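Local coordinates for protein Non-ribosomal peptide synthetase (Streptomyces halstedii, PDB 3WV4) that belongs to the AMP-binding (ANL) family of enzymes and represents the N-terminal domain of a non-ribosomal peptide synthetase, at residues G95-V100 and V121-N126; E193-L198 and A210-H215; I218-S223 and T393-M398. All coordinates share one frame; numbering follows the deposited sequence.

Contact 1 of 3, residues G95-V100 and V121-N126; sequences GERIVV and VFVPLN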
# COMPACT_ATOMS: atom_id res chain seq x y z
N GLY A 95 -16.22 -6.35 -10.68
CA GLY A 95 -16.93 -5.67 -9.59
C GLY A 95 -17.10 -6.51 -8.35
O GLY A 95 -17.38 -5.99 -7.28
N GLU A 96 -16.91 -7.82 -8.48
CA GLU A 96 -17.10 -8.74 -7.35
C GLU A 96 -15.84 -8.74 -6.53
O GLU A 96 -14.75 -8.43 -7.05
CB GLU A 96 -17.46 -10.14 -7.84
CG GLU A 96 -18.79 -10.17 -8.63
CD GLU A 96 -19.33 -11.57 -8.85
OE1 GLU A 96 -18.58 -12.45 -9.36
OE2 GLU A 96 -20.52 -11.80 -8.51
N ARG A 97 -15.98 -9.07 -5.24
CA ARG A 97 -14.87 -9.04 -4.32
C ARG A 97 -14.28 -10.43 -4.10
O ARG A 97 -15.00 -11.45 -4.16
CB ARG A 97 -15.28 -8.47 -2.94
CG ARG A 97 -15.46 -6.95 -2.82
CD ARG A 97 -16.68 -6.44 -3.56
NE ARG A 97 -17.91 -7.10 -3.10
CZ ARG A 97 -19.01 -7.22 -3.81
NH1 ARG A 97 -19.07 -6.69 -5.01
NH2 ARG A 97 -20.07 -7.84 -3.31
N ILE A 98 -12.98 -10.46 -3.80
CA ILE A 98 -12.34 -11.62 -3.22
C ILE A 98 -11.59 -11.19 -1.97
O ILE A 98 -10.93 -10.16 -1.97
CB ILE A 98 -11.40 -12.35 -4.19
CG1 ILE A 98 -10.18 -11.50 -4.57
CG2 ILE A 98 -12.17 -12.73 -5.44
CD1 ILE A 98 -9.22 -12.26 -5.47
N VAL A 99 -11.75 -11.96 -0.92
CA VAL A 99 -11.03 -11.76 0.29
C VAL A 99 -9.83 -12.67 0.37
O VAL A 99 -9.93 -13.88 0.10
CB VAL A 99 -11.90 -12.08 1.52
CG1 VAL A 99 -11.03 -12.17 2.76
CG2 VAL A 99 -12.93 -10.99 1.73
N VAL A 100 -8.71 -12.09 0.78
CA VAL A 100 -7.43 -12.71 0.64
C VAL A 100 -6.71 -12.50 1.95
O VAL A 100 -6.54 -11.35 2.38
CB VAL A 100 -6.64 -12.03 -0.50
CG1 VAL A 100 -5.29 -12.66 -0.65
CG2 VAL A 100 -7.41 -12.13 -1.81
N VAL A 121 -12.25 -7.03 -7.24
CA VAL A 121 -11.84 -6.25 -6.10
C VAL A 121 -11.12 -7.06 -5.05
O VAL A 121 -11.69 -7.96 -4.45
CB VAL A 121 -13.05 -5.55 -5.46
CG1 VAL A 121 -12.57 -4.56 -4.41
CG2 VAL A 121 -13.83 -4.82 -6.55
N PHE A 122 -9.88 -6.65 -4.77
CA PHE A 122 -8.98 -7.27 -3.82
C PHE A 122 -9.27 -6.72 -2.43
O PHE A 122 -9.26 -5.49 -2.22
CB PHE A 122 -7.59 -6.86 -4.25
CG PHE A 122 -6.46 -7.51 -3.50
CD1 PHE A 122 -6.20 -8.86 -3.65
CD2 PHE A 122 -5.59 -6.75 -2.72
CE1 PHE A 122 -5.13 -9.45 -3.02
CE2 PHE A 122 -4.52 -7.33 -2.06
CZ PHE A 122 -4.30 -8.71 -2.21
N VAL A 123 -9.51 -7.64 -1.48
CA VAL A 123 -9.84 -7.31 -0.07
C VAL A 123 -8.87 -8.06 0.83
O VAL A 123 -9.15 -9.16 1.25
CB VAL A 123 -11.27 -7.73 0.30
CG1 VAL A 123 -11.69 -7.12 1.65
CG2 VAL A 123 -12.25 -7.30 -0.76
N PRO A 124 -7.69 -7.49 1.06
CA PRO A 124 -6.67 -8.16 1.83
C PRO A 124 -6.90 -8.07 3.34
O PRO A 124 -7.30 -6.99 3.82
CB PRO A 124 -5.41 -7.38 1.48
CG PRO A 124 -5.91 -5.99 1.19
CD PRO A 124 -7.29 -6.14 0.63
N LEU A 125 -6.65 -9.18 4.06
CA LEU A 125 -6.77 -9.27 5.54
C LEU A 125 -5.47 -9.76 6.17
O LEU A 125 -4.77 -10.61 5.58
CB LEU A 125 -7.91 -10.22 5.93
CG LEU A 125 -9.34 -9.68 6.00
CD1 LEU A 125 -9.63 -8.55 5.04
CD2 LEU A 125 -10.41 -10.75 5.85
N ASN A 126 -5.16 -9.25 7.36
CA ASN A 126 -3.98 -9.67 8.14
C ASN A 126 -4.19 -11.05 8.74
O ASN A 126 -5.30 -11.39 9.14
CB ASN A 126 -3.57 -8.68 9.25
CG ASN A 126 -4.55 -7.52 9.40
OD1 ASN A 126 -4.72 -6.78 8.45
ND2 ASN A 126 -5.18 -7.36 10.58
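The phenyl ring of F122 meets V100 obliquely, CE1 lying 3.7 Å from V100 CG2 while the two side chains cross at about a right angle. F122 CG stands anti to the backbone N (chi1 -173°), and this carries the ring up the strand from I98, its register partner, to V100. V111 and F112 of helix 106-116 close over the same side, the two phenyl rings tilted against each other. The second flat group, the guanidinium of R97, folds back along its own strand. Its chain bends at chi2 and chi3, and NH1 reaches G95 O at 2.9 Å, an acceptor tilted 17° from the guanidinium plane; NE is bonded to A141 O. The aliphatic part of R97 thus serves as apolar filling, CG lying 3.8 Å from V123 CG2 and alongside V121. On the face that R97 shares with V99, V121 and V123, valine is apt because branching at CB favours the extended backbone and leaves a compact apolar side chain. At its far end V99 CG1 and L125 CD2 are only 3.5 Å apart, a tight fit. Between the backbones five hydrogen bonds step from strand to strand. V121 N gives a 2.9 Å bond to E96 O, almost straight at 178°, and V121 O takes I98 N. V123 repeats the pattern with I98 O and V100 N, before L125 N ends the series at V100 O, 2.7 Å away. G95, with a positive phi, turns the chain into the first strand without a side chain to strain it. Parallel strands 97-101 and 121-124, with helix 106-116 joining them and lying over I98, V100 and F122, form a classic beta-alpha-beta crossover.

Contact 2 of 3, residues E193-L198 and A210-H215; sequences EDLAVL and AVACPH
H215 and A196 meet because chi1 of -78° sets the histidine CG anti to its carbonyl carbon and chi2 of -102° turns the imidazole toward the methyl. A196 CB then sits over one face, 3.8 Å from the centroid of the H215 ring, in a CH-pi contact displaced toward the rim; a small alanine suits so close an approach. The segments are the two arms of a beta hairpin, interrupted by a classic beta bulge. A196 and V197 both face C213, whose O is gripped twice, by A196 N at 2.8 Å and by V197 N at 3.1 Å, the latter in the carbonyl plane. C213 N answers with a 2.8 Å bond to V197 O. Before the bulge, L195 CD2 touches both A212 CB and P214 CG, 4.0 Å from each; after it, L198 packs its CB on A210 CB and its CD2 on A212. P214, which has no N-H to give, sits in a non-hydrogen-bonded pair with L195 and occupies the N-cap position just before helix 215-229. The first helical amide, H215 N, is bonded to D194 O at 2.9 Å; D194 OD2 forms a salt bridge with R94 and accepts a hydrogen bond from S191 N. H215 ND1 is hydrogen-bonded to V47 N, whereas NE2 meets a water 2.9 Å away in the ring plane, which donates to L195 O.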
# COMPACT_ATOMS: atom_id res chain seq x y z
N GLU A 193 -12.53 4.01 -13.05
CA GLU A 193 -13.39 4.30 -11.90
C GLU A 193 -13.78 3.06 -11.16
O GLU A 193 -14.37 3.15 -10.12
CB GLU A 193 -14.64 5.03 -12.36
CG GLU A 193 -14.35 6.44 -12.86
CD GLU A 193 -15.52 7.07 -13.62
OE1 GLU A 193 -16.54 7.39 -12.99
OE2 GLU A 193 -15.40 7.24 -14.84
N ASP A 194 -13.48 1.89 -11.70
CA ASP A 194 -13.79 0.64 -11.00
C ASP A 194 -12.97 0.51 -9.73
O ASP A 194 -11.79 0.87 -9.68
CB ASP A 194 -13.48 -0.57 -11.86
CG ASP A 194 -14.50 -0.78 -12.97
OD1 ASP A 194 -15.60 -0.21 -12.93
OD2 ASP A 194 -14.20 -1.55 -13.90
N LEU A 195 -13.62 -0.02 -8.71
CA LEU A 195 -12.97 -0.40 -7.48
C LEU A 195 -11.91 -1.45 -7.71
O LEU A 195 -12.14 -2.42 -8.42
CB LEU A 195 -13.99 -0.94 -6.49
CG LEU A 195 -15.04 0.07 -6.03
CD1 LEU A 195 -15.78 -0.54 -4.84
CD2 LEU A 195 -14.37 1.38 -5.64
N ALA A 196 -10.74 -1.23 -7.12
CA ALA A 196 -9.64 -2.19 -7.18
C ALA A 196 -9.34 -2.81 -5.82
O ALA A 196 -9.01 -4.02 -5.73
CB ALA A 196 -8.39 -1.47 -7.70
N VAL A 197 -9.43 -2.02 -4.75
CA VAL A 197 -9.12 -2.51 -3.41
C VAL A 197 -10.10 -2.00 -2.38
O VAL A 197 -10.59 -0.86 -2.50
CB VAL A 197 -7.70 -2.03 -3.00
CG1 VAL A 197 -7.22 -2.58 -1.69
CG2 VAL A 197 -6.64 -2.32 -4.06
N LEU A 198 -10.42 -2.86 -1.40
CA LEU A 198 -11.07 -2.42 -0.16
C LEU A 198 -10.09 -2.56 0.95
O LEU A 198 -9.54 -3.63 1.17
CB LEU A 198 -12.31 -3.28 0.23
CG LEU A 198 -13.48 -3.37 -0.76
CD1 LEU A 198 -14.68 -4.04 -0.08
CD2 LEU A 198 -13.90 -2.00 -1.32
N ALA A 210 -14.35 -0.10 5.50
CA ALA A 210 -13.30 -0.20 4.55
C ALA A 210 -13.32 1.02 3.66
O ALA A 210 -14.40 1.46 3.24
CB ALA A 210 -13.49 -1.44 3.69
N VAL A 211 -12.15 1.53 3.35
CA VAL A 211 -12.06 2.52 2.28
C VAL A 211 -12.11 1.85 0.92
O VAL A 211 -11.43 0.87 0.69
CB VAL A 211 -10.78 3.32 2.42
CG1 VAL A 211 -10.69 4.39 1.34
CG2 VAL A 211 -10.73 3.93 3.82
N ALA A 212 -12.94 2.38 0.04
CA ALA A 212 -13.13 1.86 -1.29
C ALA A 212 -12.26 2.60 -2.22
O ALA A 212 -12.43 3.81 -2.42
CB ALA A 212 -14.58 2.00 -1.74
N CYS A 213 -11.36 1.86 -2.86
CA CYS A 213 -10.32 2.49 -3.62
C CYS A 213 -10.42 2.14 -5.06
O CYS A 213 -10.14 0.97 -5.44
CB CYS A 213 -8.94 2.06 -3.09
SG CYS A 213 -8.64 2.44 -1.35
N PRO A 214 -10.74 3.12 -5.90
CA PRO A 214 -10.76 2.87 -7.32
C PRO A 214 -9.39 2.83 -7.92
O PRO A 214 -8.47 3.41 -7.41
CB PRO A 214 -11.55 4.06 -7.89
CG PRO A 214 -12.27 4.63 -6.71
CD PRO A 214 -11.28 4.45 -5.60
N HIS A 215 -9.28 2.22 -9.08
CA HIS A 215 -8.02 2.20 -9.86
C HIS A 215 -7.32 3.53 -10.02
O HIS A 215 -6.11 3.64 -9.76
CB HIS A 215 -8.29 1.68 -11.29
CG HIS A 215 -8.43 0.19 -11.35
ND1 HIS A 215 -7.42 -0.63 -11.80
CD2 HIS A 215 -9.45 -0.63 -10.99
CE1 HIS A 215 -7.81 -1.89 -11.73
NE2 HIS A 215 -9.04 -1.92 -11.23
O HOH W 1 -10.57 -4.08 -10.02

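Contact 3 of 3, residues I218-S223 and T393-M398; sequences IVFAAS and TGPHVM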
# COMPACT_ATOMS: atom_id res chain seq x y z
N ILE A 218 -5.59 5.15 -6.99
CA ILE A 218 -4.49 4.34 -6.51
C ILE A 218 -3.27 4.65 -7.34
O ILE A 218 -2.23 4.98 -6.82
CB ILE A 218 -4.80 2.81 -6.55
CG1 ILE A 218 -5.85 2.42 -5.47
CG2 ILE A 218 -3.56 1.98 -6.24
CD1 ILE A 218 -6.34 0.97 -5.62
N VAL A 219 -3.42 4.62 -8.66
CA VAL A 219 -2.33 4.88 -9.55
C VAL A 219 -1.88 6.29 -9.35
O VAL A 219 -0.67 6.56 -9.28
CB VAL A 219 -2.75 4.63 -11.00
CG1 VAL A 219 -1.68 5.05 -12.00
CG2 VAL A 219 -3.03 3.14 -11.20
N PHE A 220 -2.83 7.22 -9.23
CA PHE A 220 -2.45 8.61 -9.03
C PHE A 220 -1.65 8.78 -7.76
O PHE A 220 -0.56 9.34 -7.76
CB PHE A 220 -3.67 9.55 -8.95
CG PHE A 220 -3.29 10.89 -8.52
CD1 PHE A 220 -2.74 11.75 -9.42
CD2 PHE A 220 -3.31 11.24 -7.18
CE1 PHE A 220 -2.28 12.98 -9.05
CE2 PHE A 220 -2.85 12.50 -6.78
CZ PHE A 220 -2.32 13.35 -7.73
N ALA A 221 -2.16 8.26 -6.66
CA ALA A 221 -1.43 8.40 -5.42
C ALA A 221 -0.06 7.76 -5.51
O ALA A 221 0.89 8.31 -4.99
CB ALA A 221 -2.22 7.83 -4.21
N ALA A 222 0.09 6.61 -6.15
CA ALA A 222 1.44 6.02 -6.27
C ALA A 222 2.38 6.94 -7.06
O ALA A 222 3.49 7.17 -6.63
CB ALA A 222 1.40 4.64 -6.89
N SER A 223 1.91 7.48 -8.18
CA SER A 223 2.73 8.41 -9.02
C SER A 223 3.06 9.67 -8.25
O SER A 223 4.14 10.22 -8.35
CB SER A 223 1.98 8.77 -10.33
OG SER A 223 0.85 9.63 -10.05
N THR A 393 -8.11 17.81 -0.80
CA THR A 393 -8.80 17.69 -2.06
C THR A 393 -7.84 17.15 -3.15
O THR A 393 -6.70 17.53 -3.20
CB THR A 393 -9.35 19.09 -2.40
OG1 THR A 393 -10.41 19.38 -1.48
CG2 THR A 393 -9.89 19.13 -3.78
N GLY A 394 -8.31 16.28 -4.03
CA GLY A 394 -7.49 15.89 -5.14
C GLY A 394 -7.73 14.49 -5.64
O GLY A 394 -8.62 13.79 -5.15
N PRO A 395 -6.94 14.09 -6.63
CA PRO A 395 -7.21 12.87 -7.36
C PRO A 395 -6.80 11.61 -6.62
O PRO A 395 -6.80 10.54 -7.20
CB PRO A 395 -6.38 13.02 -8.65
CG PRO A 395 -5.98 14.47 -8.70
CD PRO A 395 -5.89 14.90 -7.27
N HIS A 396 -6.43 11.75 -5.36
CA HIS A 396 -6.07 10.63 -4.46
C HIS A 396 -7.19 10.38 -3.45
O HIS A 396 -7.18 9.36 -2.77
CB HIS A 396 -4.78 10.94 -3.71
CG HIS A 396 -4.82 12.18 -2.88
ND1 HIS A 396 -5.61 13.29 -3.17
CD2 HIS A 396 -4.08 12.54 -1.81
CE1 HIS A 396 -5.39 14.23 -2.28
NE2 HIS A 396 -4.46 13.81 -1.45
N VAL A 397 -8.11 11.36 -3.31
CA VAL A 397 -9.21 11.21 -2.37
C VAL A 397 -10.03 10.03 -2.85
O VAL A 397 -10.52 10.07 -3.96
CB VAL A 397 -10.11 12.42 -2.33
CG1 VAL A 397 -11.37 12.06 -1.50
CG2 VAL A 397 -9.36 13.62 -1.75
N MET A 398 -10.16 9.00 -2.02
CA MET A 398 -10.74 7.73 -2.43
C MET A 398 -12.25 7.87 -2.48
O MET A 398 -12.77 8.93 -2.21
CB MET A 398 -10.31 6.61 -1.44
CG MET A 398 -8.80 6.32 -1.48
SD MET A 398 -8.27 5.61 -3.07
CE MET A 398 -6.51 5.98 -2.86
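F220 leaves helix 215-229 toward P395, with CG anti to the backbone N (chi1 170°). Its CB comes first upon the proline carbonyl, 3.7 Å from P395 O. The next atom, CG, lies 3.8 Å from P395 CB, and from here the ring spreads beneath the pyrrolidine. On one side CD2 reaches the peptide group joining the two loop residues, 3.6 Å from P395 C, and CE2 lies near H396 N and P395 CD. On the other, CD1 and CE1 run under P395 CB and CG. At the tip, F220 CZ touches the far part of the pyrrolidine, 3.9 Å from P395 CG. The proline therefore lies over one face: P395 CB stands 3.7 Å above the centroid of the F220 ring, just 9° off the normal, a well-centred CH-pi contact. Proline suits the task, since its rigid ring offers several C-H groups to an aromatic face. It also suits the backbone, being the second residue of a type I beta turn from G394 to V397, closed by a V397 N to G394 O hydrogen bond of 3.1 Å; that turn brings the connection after strand 388-393 against the helix. G394 enters it with backbone angles that a residue without a side chain adopts easily. H396 follows with its CB 4.1 Å from A221 CB, and the alanine lets the two backbones come close, while the imidazole turns away so that its edge meets T393 C and G394 N. Further along, M398, bent at chi1 and chi2, brings CE back to the helix, loosely against I218. Within the helix, S223 OG donates a 2.7 Å hydrogen bond to F220 O and is also hydrogen-bonded to R42 N.

How the contacts relate
All three contacts are largely buried, yet their chemistry differs. Contacts 1 and 2 are strand pairings, parallel and antiparallel respectively, whereas contact 3 joins a helix to a loop without any hydrogen bond across it. Contacts 1 and 2 touch directly: F122 N lies 2.9 Å from A196 O and F122 O 3.0 Å from L198 N, probable hydrogen bonds that set the hairpin strand 195-200 alongside strand 121-124. Contact 2 passes to contact 3 along the chain, as strand 210-214 runs into helix 215-229, and through apolar packing of M398 on V211 and C213. Contacts 1 and 3, their centres about 20 Å apart, do not touch; contact 2 bridges them.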